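PDB 2IBP: citrate synthase from Pyrobaculum aerophilum, which probably catalyses the condensation of oxaloacetate with acetyl-CoA and water to citrate and free CoA, a step of the tricarboxylic acid cycle. Local coordinates for residues A112-V117 with M158-V162; D126-L130 with E142-L146; I150-L154 with L233-V237. All blocks are in the same frame, centred on the assembly; numbering follows the deposited sequence.

How the contacts relate
All three contacts share helix 141-169, a long helix of the mainly helical citrate synthase fold, and meet it at successive levels: contact 2 near its start, contact 3 in its middle, contact 1 toward its end. Helices 125-135, 233-244 and 109-123 are the respective partners. Along the chain, contact 2 is nested inside the loop closed by contact 1 and closes before contact 3 opens, while contacts 1 and 3 interleave. The centre of contact 3 lies about 11 Å from each of the others, whose own centres are about 21 Å apart. It touches contact 1 through packing and contact 2 through packing and a salt bridge, so one helix ties the partly exposed end to the buried interior.

Contact 1: A112-V117 with M158-V162; sequences ALEAAV and MPTIV
Ile-161 lays its CG2 methyl over the methyl of Ala-116, with Ile-161 CG2 3.6 Å from Ala-116 CB. Alanine suits this place because its short side chain lets the branched isoleucine come close to helix 109-123. The two branches of Ile-161 divide the work. CG1 lies beside the backbone N (chi1 -66°), which leaves CG2 anti to it; that methyl also meets Leu-113, whereas the CG1 branch carries CD1 onward to Val-117, 3.8 Å from Val-117 CG2. The Val-117 and Ile-161 side chains cross at about a right angle.

Leu-113 reaches past Ile-161 to the next residue, its CD1 standing 3.9 Å from Val-162 CG2. One turn before Val-162, Met-158, bent at both chi2 and chi3, turns its flexible end in toward helix 109-123 and sets CE 4.1 Å from Val-117 CG2. No hydrogen bond spans the pair of segments, and every side chain that touches is apolar and buried, as befits a helix-helix interface in the interior.

The short axes approach to 10.1 Å at 126° between their directions. Around them, helix 95-103 covers Ala-116 and Ile-161 through Ile-101, helix 183-192 packs Phe-187 on Val-162, and helix 233-244 meets Val-117 through Ile-241 and Met-158 through Val-237.

Contact 2: D126-L130 with E142-L146; sequences DNQKL and EEKEL
Leu-146 reaches across to Asp-126, Lys-129 and Leu-130 in an antiparallel helical hairpin, formed by helix 125-135 and the start of helix 141-169 within the helical citrate synthase fold. The short axes run at 144° to one another and come within 9.7 Å.

The apolar part is built on Leu-146. Its CD1 sits against the methylenes of Lys-129, 3.6 Å from Lys-129 CG, and the two side chains cross at about a right angle; the same methyl also packs on the CB of Leu-130. Its other methyl, CD2, faces Asp-126. Leu-130 CD1 lies 3.7 Å from the CB of Glu-143, which is about one turn before Leu-146; a first torsion that sets the leucine CG opposite the backbone N (chi1 -175°) carries it there. Leucines fit these places because their forked ends fill the seam between two helices, and lysine suits the solvent side of the seam because its long chain covers Leu-146 while its ammonium extends toward the glutamates.

Among the charged groups, the exposed Lys-129 and Glu-142 meet on that solvent side, Lys-129 NZ making a long salt bridge to Glu-142 OE1 at 3.8 Å. Glu-143 is held mainly by its own surroundings, OE1 accepting from the backbone N of Lys-140 and OE2 pairing with Arg-138. Asp-126, by contrast, pairs with Arg-149 and Lys-153 of helix 141-169.

A water completes the link: it accepts from Lys-129 NZ at 2.7 Å and donates a short hydrogen bond to Glu-143 OE2 at 2.5 Å.

Contact 3: I150-L154 with L233-V237; sequences IAEKL and LYSSV
Leu-154 covers one face of the Tyr-234 ring in a CH-pi contact, its CG 4.2 Å from the ring centroid and 14° off the normal. The leucine CD2 comes nearer to the ring rim, 3.5 Å from Tyr-234 CD1. A branched aliphatic side chain suits this position, since it can lay a broad hydrocarbon surface on the aromatic face. Ile-150 approaches the same ring obliquely, with Ile-150 CG2 3.4 Å from Tyr-234 CE2. With CG1 beside the backbone N (chi1 -64°), the CG2 methyl is anti to that N and lies against helix 233-244.

The purely aliphatic contacts continue beside the ring. Ile-150 CG2 also packs 3.7 Å from Leu-233 CB, so a single methyl serves two consecutive residues of the opposite helix. Leu-154 CD1 rests near the CB of Leu-233 and, one turn farther along, meets Val-237 CG2 at 4.0 Å. The two short axes run at 40° to each other, 10.4 Å apart at their closest. Residues one turn apart, Ile-150 and Leu-154 on one helix and Leu-233 and Val-237 on the other, make the contact. Helix 363-382 adds Val-376 against Ala-151 and Val-237, and Val-379 against Leu-233.

The polar end is different in character. Lys-153 runs out extended, and its CB and CD each lie 3.7 Å from Tyr-234 OH, a van der Waals contact alongside the hydroxyl. Tyr-234 OH is hydrogen-bonded to Asp-124 OD2; Lys-153 NZ forms salt bridges with Asp-126 and with the same Asp-124 OD2.

Tyrosine therefore does two jobs here: its ring joins the hydrocarbon interior, while its hydroxyl reaches a charged cluster. The ammonium of Lys-153 and the hydroxyl share the Asp-124 carboxylate, whose negative charge both would be expected to stabilise.

Contact 1: A112-V117 with M158-V162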
loop_
_atom_site.group_PDB
_atom_site.type_symbol
_atom_site.label_atom_id
_atom_site.label_comp_id
_atom_site.label_asym_id
_atom_site.label_seq_id
_atom_site.Cartn_x
_atom_site.Cartn_y
_atom_site.Cartn_z
ATOM N N ALA A 112 -9.852 1.066 -10.618
ATOM C CA ALA A 112 -9.441 0.395 -11.844
ATOM C C ALA A 112 -7.934 0.430 -11.969
ATOM O O ALA A 112 -7.333 -0.561 -12.390
ATOM C CB ALA A 112 -10.093 1.041 -13.073
ATOM N N LEU A 113 -7.318 1.573 -11.653
ATOM C CA LEU A 113 -5.857 1.673 -11.711
ATOM C C LEU A 113 -5.229 0.676 -10.756
ATOM O O LEU A 113 -4.292 -0.028 -11.130
ATOM C CB LEU A 113 -5.347 3.066 -11.367
ATOM C CG LEU A 113 -5.111 3.981 -12.568
ATOM C CD1 LEU A 113 -6.409 4.259 -13.325
ATOM C CD2 LEU A 113 -4.463 5.268 -12.088
ATOM N N GLU A 114 -5.699 0.658 -9.508
ATOM C CA GLU A 114 -5.132 -0.256 -8.512
ATOM C C GLU A 114 -5.205 -1.691 -9.003
ATOM O O GLU A 114 -4.207 -2.406 -8.995
ATOM C CB GLU A 114 -5.905 -0.203 -7.189
ATOM C CG GLU A 114 -5.754 1.044 -6.377
ATOM C CD GLU A 114 -6.528 0.952 -5.076
ATOM O OE1 GLU A 114 -6.386 -0.069 -4.356
ATOM O OE2 GLU A 114 -7.305 1.884 -4.787
ATOM N N ALA A 115 -6.395 -2.110 -9.428
ATOM C CA ALA A 115 -6.612 -3.484 -9.874
ATOM C C ALA A 115 -5.870 -3.802 -11.178
ATOM O O ALA A 115 -5.279 -4.870 -11.328
ATOM C CB ALA A 115 -8.111 -3.761 -10.029
ATOM N N ALA A 116 -5.875 -2.853 -12.111
ATOM C CA ALA A 116 -5.209 -3.050 -13.393
ATOM C C ALA A 116 -3.690 -3.178 -13.245
ATOM O O ALA A 116 -3.053 -4.004 -13.901
ATOM C CB ALA A 116 -5.557 -1.895 -14.360
ATOM N N VAL A 117 -3.103 -2.396 -12.352
ATOM C CA VAL A 117 -1.663 -2.481 -12.133
ATOM C C VAL A 117 -1.306 -3.845 -11.533
ATOM O O VAL A 117 -0.374 -4.518 -11.980
ATOM C CB VAL A 117 -1.184 -1.349 -11.251
ATOM C CG1 VAL A 117 0.222 -1.625 -10.757
ATOM C CG2 VAL A 117 -1.275 -0.036 -12.014
ATOM N N MET A 158 0.901 3.170 -17.605
ATOM C CA MET A 158 -0.083 3.913 -16.817
ATOM C C MET A 158 -1.091 4.681 -17.685
ATOM O O MET A 158 -2.295 4.586 -17.459
ATOM C CB MET A 158 0.580 4.810 -15.794
ATOM C CG MET A 158 -0.321 5.183 -14.654
ATOM S SD MET A 158 -0.715 3.761 -13.604
ATOM C CE MET A 158 0.870 3.340 -12.953
ATOM N N PRO A 159 -0.626 5.406 -18.719
ATOM C CA PRO A 159 -1.618 6.135 -19.522
ATOM C C PRO A 159 -2.594 5.230 -20.248
ATOM O O PRO A 159 -3.733 5.615 -20.500
ATOM C CB PRO A 159 -0.754 6.907 -20.527
ATOM C CG PRO A 159 0.591 7.000 -19.863
ATOM C CD PRO A 159 0.745 5.694 -19.171
ATOM N N THR A 160 -2.149 4.041 -20.618
ATOM C CA THR A 160 -3.022 3.106 -21.314
ATOM C C THR A 160 -4.150 2.662 -20.383
ATOM O O THR A 160 -5.311 2.563 -20.780
ATOM C CB THR A 160 -2.224 1.905 -21.838
ATOM O OG1 THR A 160 -1.027 2.380 -22.464
ATOM C CG2 THR A 160 -3.047 1.105 -22.838
ATOM N N ILE A 161 -3.781 2.358 -19.150
ATOM C CA ILE A 161 -4.755 1.940 -18.156
ATOM C C ILE A 161 -5.805 3.042 -17.973
ATOM O O ILE A 161 -7.014 2.787 -18.033
ATOM C CB ILE A 161 -4.082 1.637 -16.817
ATOM C CG1 ILE A 161 -3.168 0.416 -16.941
ATOM C CG2 ILE A 161 -5.149 1.370 -15.739
ATOM C CD1 ILE A 161 -2.405 0.105 -15.679
ATOM N N VAL A 162 -5.344 4.261 -17.763
ATOM C CA VAL A 162 -6.230 5.402 -17.577
ATOM C C VAL A 162 -7.164 5.595 -18.764
ATOM O O VAL A 162 -8.383 5.721 -18.607
ATOM C CB VAL A 162 -5.417 6.669 -17.284
ATOM C CG1 VAL A 162 -6.326 7.910 -17.223
ATOM C CG2 VAL A 162 -4.596 6.497 -15.994
#

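Contact 2: D126-L130 with E142-L146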
loop_
_atom_site.group_PDB
_atom_site.type_symbol
_atom_site.label_atom_id
_atom_site.label_comp_id
_atom_site.label_asym_id
_atom_site.label_seq_id
_atom_site.Cartn_x
_atom_site.Cartn_y
_atom_site.Cartn_z
ATOM N N ASP A 126 8.832 -10.834 -16.779
ATOM C CA ASP A 126 9.968 -10.236 -16.094
ATOM C C ASP A 126 9.675 -10.146 -14.611
ATOM O O ASP A 126 10.522 -10.392 -13.778
ATOM C CB ASP A 126 10.245 -8.834 -16.629
ATOM C CG ASP A 126 10.802 -8.844 -18.040
ATOM O OD1 ASP A 126 11.492 -9.821 -18.409
ATOM O OD2 ASP A 126 10.587 -7.847 -18.760
ATOM N N ASN A 127 8.482 -9.672 -14.290
ATOM C CA ASN A 127 8.093 -9.541 -12.913
ATOM C C ASN A 127 8.172 -10.909 -12.234
ATOM O O ASN A 127 8.672 -11.015 -11.124
ATOM C CB ASN A 127 6.671 -8.982 -12.815
ATOM C CG ASN A 127 6.372 -8.362 -11.458
ATOM O OD1 ASN A 127 7.204 -7.650 -10.898
ATOM N ND2 ASN A 127 5.114 -8.490 -11.014
ATOM N N GLN A 128 7.607 -11.934 -12.872
ATOM C CA GLN A 128 7.652 -13.297 -12.305
ATOM C C GLN A 128 9.091 -13.734 -12.015
ATOM O O GLN A 128 9.397 -14.283 -10.959
ATOM C CB GLN A 128 6.979 -14.311 -13.226
ATOM C CG GLN A 128 5.559 -13.940 -13.667
ATOM C CD GLN A 128 4.694 -13.354 -12.559
ATOM O OE1 GLN A 128 4.418 -14.002 -11.546
ATOM N NE2 GLN A 128 4.203 -12.140 -12.786
ATOM N N LYS A 129 9.975 -13.452 -12.957
ATOM C CA LYS A 129 11.374 -13.815 -12.825
ATOM C C LYS A 129 12.019 -13.064 -11.667
ATOM O O LYS A 129 12.790 -13.631 -10.902
ATOM C CB LYS A 129 12.115 -13.541 -14.137
ATOM C CG LYS A 129 13.522 -14.078 -14.184
ATOM C CD LYS A 129 14.122 -13.910 -15.576
ATOM C CE LYS A 129 15.499 -14.566 -15.677
ATOM N NZ LYS A 129 16.499 -13.943 -14.764
ATOM N N LEU A 130 11.676 -11.789 -11.516
ATOM C CA LEU A 130 12.231 -11.002 -10.432
ATOM C C LEU A 130 11.701 -11.485 -9.099
ATOM O O LEU A 130 12.450 -11.568 -8.128
ATOM C CB LEU A 130 11.982 -9.505 -10.634
ATOM C CG LEU A 130 12.630 -8.586 -9.594
ATOM C CD1 LEU A 130 14.127 -8.811 -9.426
ATOM C CD2 LEU A 130 12.343 -7.126 -9.931
ATOM N N GLU A 142 21.632 -9.081 -12.934
ATOM C CA GLU A 142 20.535 -9.584 -13.744
ATOM C C GLU A 142 19.190 -9.119 -13.208
ATOM O O GLU A 142 18.299 -8.773 -13.982
ATOM C CB GLU A 142 20.531 -11.111 -13.811
ATOM C CG GLU A 142 21.605 -11.719 -14.701
ATOM C CD GLU A 142 21.419 -13.217 -14.894
ATOM O OE1 GLU A 142 20.257 -13.668 -15.043
ATOM O OE2 GLU A 142 22.438 -13.942 -14.934
ATOM N N GLU A 143 19.044 -9.160 -11.885
ATOM C CA GLU A 143 17.788 -8.785 -11.252
ATOM C C GLU A 143 17.539 -7.296 -11.387
ATOM O O GLU A 143 16.395 -6.878 -11.587
ATOM C CB GLU A 143 17.756 -9.207 -9.788
ATOM C CG GLU A 143 17.623 -10.707 -9.580
ATOM C CD GLU A 143 18.888 -11.481 -9.943
ATOM O OE1 GLU A 143 20.005 -10.967 -9.692
ATOM O OE2 GLU A 143 18.756 -12.610 -10.458
ATOM N N LYS A 144 18.585 -6.497 -11.200
ATOM C CA LYS A 144 18.455 -5.046 -11.378
ATOM C C LYS A 144 18.025 -4.729 -12.804
ATOM O O LYS A 144 17.214 -3.830 -13.021
ATOM C CB LYS A 144 19.743 -4.308 -11.017
ATOM C CG LYS A 144 20.099 -4.379 -9.547
ATOM C CD LYS A 144 21.363 -3.582 -9.241
ATOM C CE LYS A 144 21.717 -3.629 -7.757
ATOM N NZ LYS A 144 22.054 -5.005 -7.286
ATOM N N GLU A 145 18.532 -5.485 -13.781
ATOM C CA GLU A 145 18.110 -5.288 -15.166
ATOM C C GLU A 145 16.612 -5.560 -15.301
ATOM O O GLU A 145 15.907 -4.788 -15.940
ATOM C CB GLU A 145 18.911 -6.161 -16.137
ATOM C CG GLU A 145 20.362 -5.730 -16.338
ATOM C CD GLU A 145 20.521 -4.393 -17.072
ATOM O OE1 GLU A 145 19.507 -3.736 -17.401
ATOM O OE2 GLU A 145 21.681 -4.003 -17.334
ATOM N N LEU A 146 16.122 -6.627 -14.663
ATOM C CA LEU A 146 14.690 -6.941 -14.678
ATOM C C LEU A 146 13.908 -5.799 -14.037
ATOM O O LEU A 146 12.877 -5.365 -14.566
ATOM C CB LEU A 146 14.383 -8.233 -13.901
ATOM C CG LEU A 146 14.918 -9.529 -14.515
ATOM C CD1 LEU A 146 14.738 -10.734 -13.592
ATOM C CD2 LEU A 146 14.237 -9.756 -15.844
HETATM O O HOH W 1 17.205 -13.621 -12.190
#

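Contact 3: I150-L154 with L233-V237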
loop_
_atom_site.group_PDB
_atom_site.type_symbol
_atom_site.label_atom_id
_atom_site.label_comp_id
_atom_site.label_asym_id
_atom_site.label_seq_id
_atom_site.Cartn_x
_atom_site.Cartn_y
_atom_site.Cartn_z
ATOM N N ILE A 150 10.955 -3.528 -15.642
ATOM C CA ILE A 150 9.623 -3.457 -15.030
ATOM C C ILE A 150 9.228 -2.024 -14.727
ATOM O O ILE A 150 8.070 -1.622 -14.946
ATOM C CB ILE A 150 9.541 -4.342 -13.769
ATOM C CG1 ILE A 150 9.739 -5.809 -14.176
ATOM C CG2 ILE A 150 8.200 -4.134 -13.041
ATOM C CD1 ILE A 150 10.160 -6.748 -13.045
ATOM N N ALA A 151 10.173 -1.261 -14.194
ATOM C CA ALA A 151 9.954 0.159 -13.906
ATOM C C ALA A 151 9.547 0.896 -15.191
ATOM O O ALA A 151 8.565 1.651 -15.202
ATOM C CB ALA A 151 11.187 0.789 -13.277
ATOM N N GLU A 152 10.250 0.637 -16.292
ATOM C CA GLU A 152 9.890 1.243 -17.578
ATOM C C GLU A 152 8.472 0.852 -18.019
ATOM O O GLU A 152 7.700 1.683 -18.476
ATOM C CB GLU A 152 10.894 0.833 -18.664
ATOM C CG GLU A 152 12.247 1.416 -18.464
ATOM C CD GLU A 152 13.209 1.090 -19.590
ATOM O OE1 GLU A 152 12.822 0.374 -20.547
ATOM O OE2 GLU A 152 14.341 1.604 -19.529
ATOM N N LYS A 153 8.113 -0.407 -17.818
ATOM C CA LYS A 153 6.801 -0.883 -18.204
ATOM C C LYS A 153 5.727 -0.156 -17.432
ATOM O O LYS A 153 4.695 0.203 -17.985
ATOM C CB LYS A 153 6.662 -2.371 -17.979
ATOM C CG LYS A 153 7.430 -3.204 -18.961
ATOM C CD LYS A 153 7.336 -4.640 -18.571
ATOM C CE LYS A 153 8.123 -5.532 -19.466
ATOM N NZ LYS A 153 8.049 -6.916 -18.908
ATOM N N LEU A 154 5.939 0.014 -16.132
ATOM C CA LEU A 154 4.948 0.724 -15.306
ATOM C C LEU A 154 4.736 2.181 -15.770
ATOM O O LEU A 154 3.610 2.678 -15.838
ATOM C CB LEU A 154 5.395 0.671 -13.843
ATOM C CG LEU A 154 5.045 -0.666 -13.184
ATOM C CD1 LEU A 154 5.940 -1.015 -12.011
ATOM C CD2 LEU A 154 3.569 -0.725 -12.773
ATOM N N LEU A 233 7.357 -4.703 -7.946
ATOM C CA LEU A 233 7.174 -3.316 -8.355
ATOM C C LEU A 233 5.755 -2.954 -8.712
ATOM O O LEU A 233 5.306 -1.832 -8.427
ATOM C CB LEU A 233 8.114 -2.980 -9.507
ATOM C CG LEU A 233 9.560 -2.776 -9.081
ATOM C CD1 LEU A 233 10.537 -3.015 -10.246
ATOM C CD2 LEU A 233 9.734 -1.400 -8.474
ATOM N N TYR A 234 5.041 -3.863 -9.368
ATOM C CA TYR A 234 3.660 -3.584 -9.702
ATOM C C TYR A 234 2.850 -3.434 -8.416
ATOM O O TYR A 234 2.050 -2.519 -8.284
ATOM C CB TYR A 234 3.083 -4.683 -10.569
ATOM C CG TYR A 234 3.536 -4.673 -12.016
ATOM C CD1 TYR A 234 2.734 -4.107 -12.996
ATOM C CD2 TYR A 234 4.693 -5.319 -12.411
ATOM C CE1 TYR A 234 3.077 -4.152 -14.330
ATOM C CE2 TYR A 234 5.071 -5.339 -13.757
ATOM C CZ TYR A 234 4.247 -4.767 -14.707
ATOM O OH TYR A 234 4.568 -4.794 -16.061
ATOM N N SER A 235 3.019 -4.359 -7.487
ATOM C CA SER A 235 2.285 -4.286 -6.224
ATOM C C SER A 235 2.621 -3.010 -5.448
ATOM O O SER A 235 1.746 -2.373 -4.846
ATOM C CB SER A 235 2.570 -5.532 -5.388
ATOM O OG SER A 235 2.016 -6.647 -6.062
ATOM N N SER A 236 3.885 -2.598 -5.496
ATOM C CA SER A 236 4.298 -1.364 -4.827
ATOM C C SER A 236 3.587 -0.145 -5.448
ATOM O O SER A 236 3.121 0.760 -4.745
ATOM C CB SER A 236 5.803 -1.216 -4.896
ATOM O OG SER A 236 6.434 -2.286 -4.189
ATOM N N VAL A 237 3.485 -0.142 -6.770
ATOM C CA VAL A 237 2.793 0.937 -7.458
ATOM C C VAL A 237 1.289 0.895 -7.163
ATOM O O VAL A 237 0.681 1.943 -6.911
ATOM C CB VAL A 237 3.102 0.960 -8.967
ATOM C CG1 VAL A 237 2.158 1.925 -9.699
ATOM C CG2 VAL A 237 4.542 1.362 -9.173
#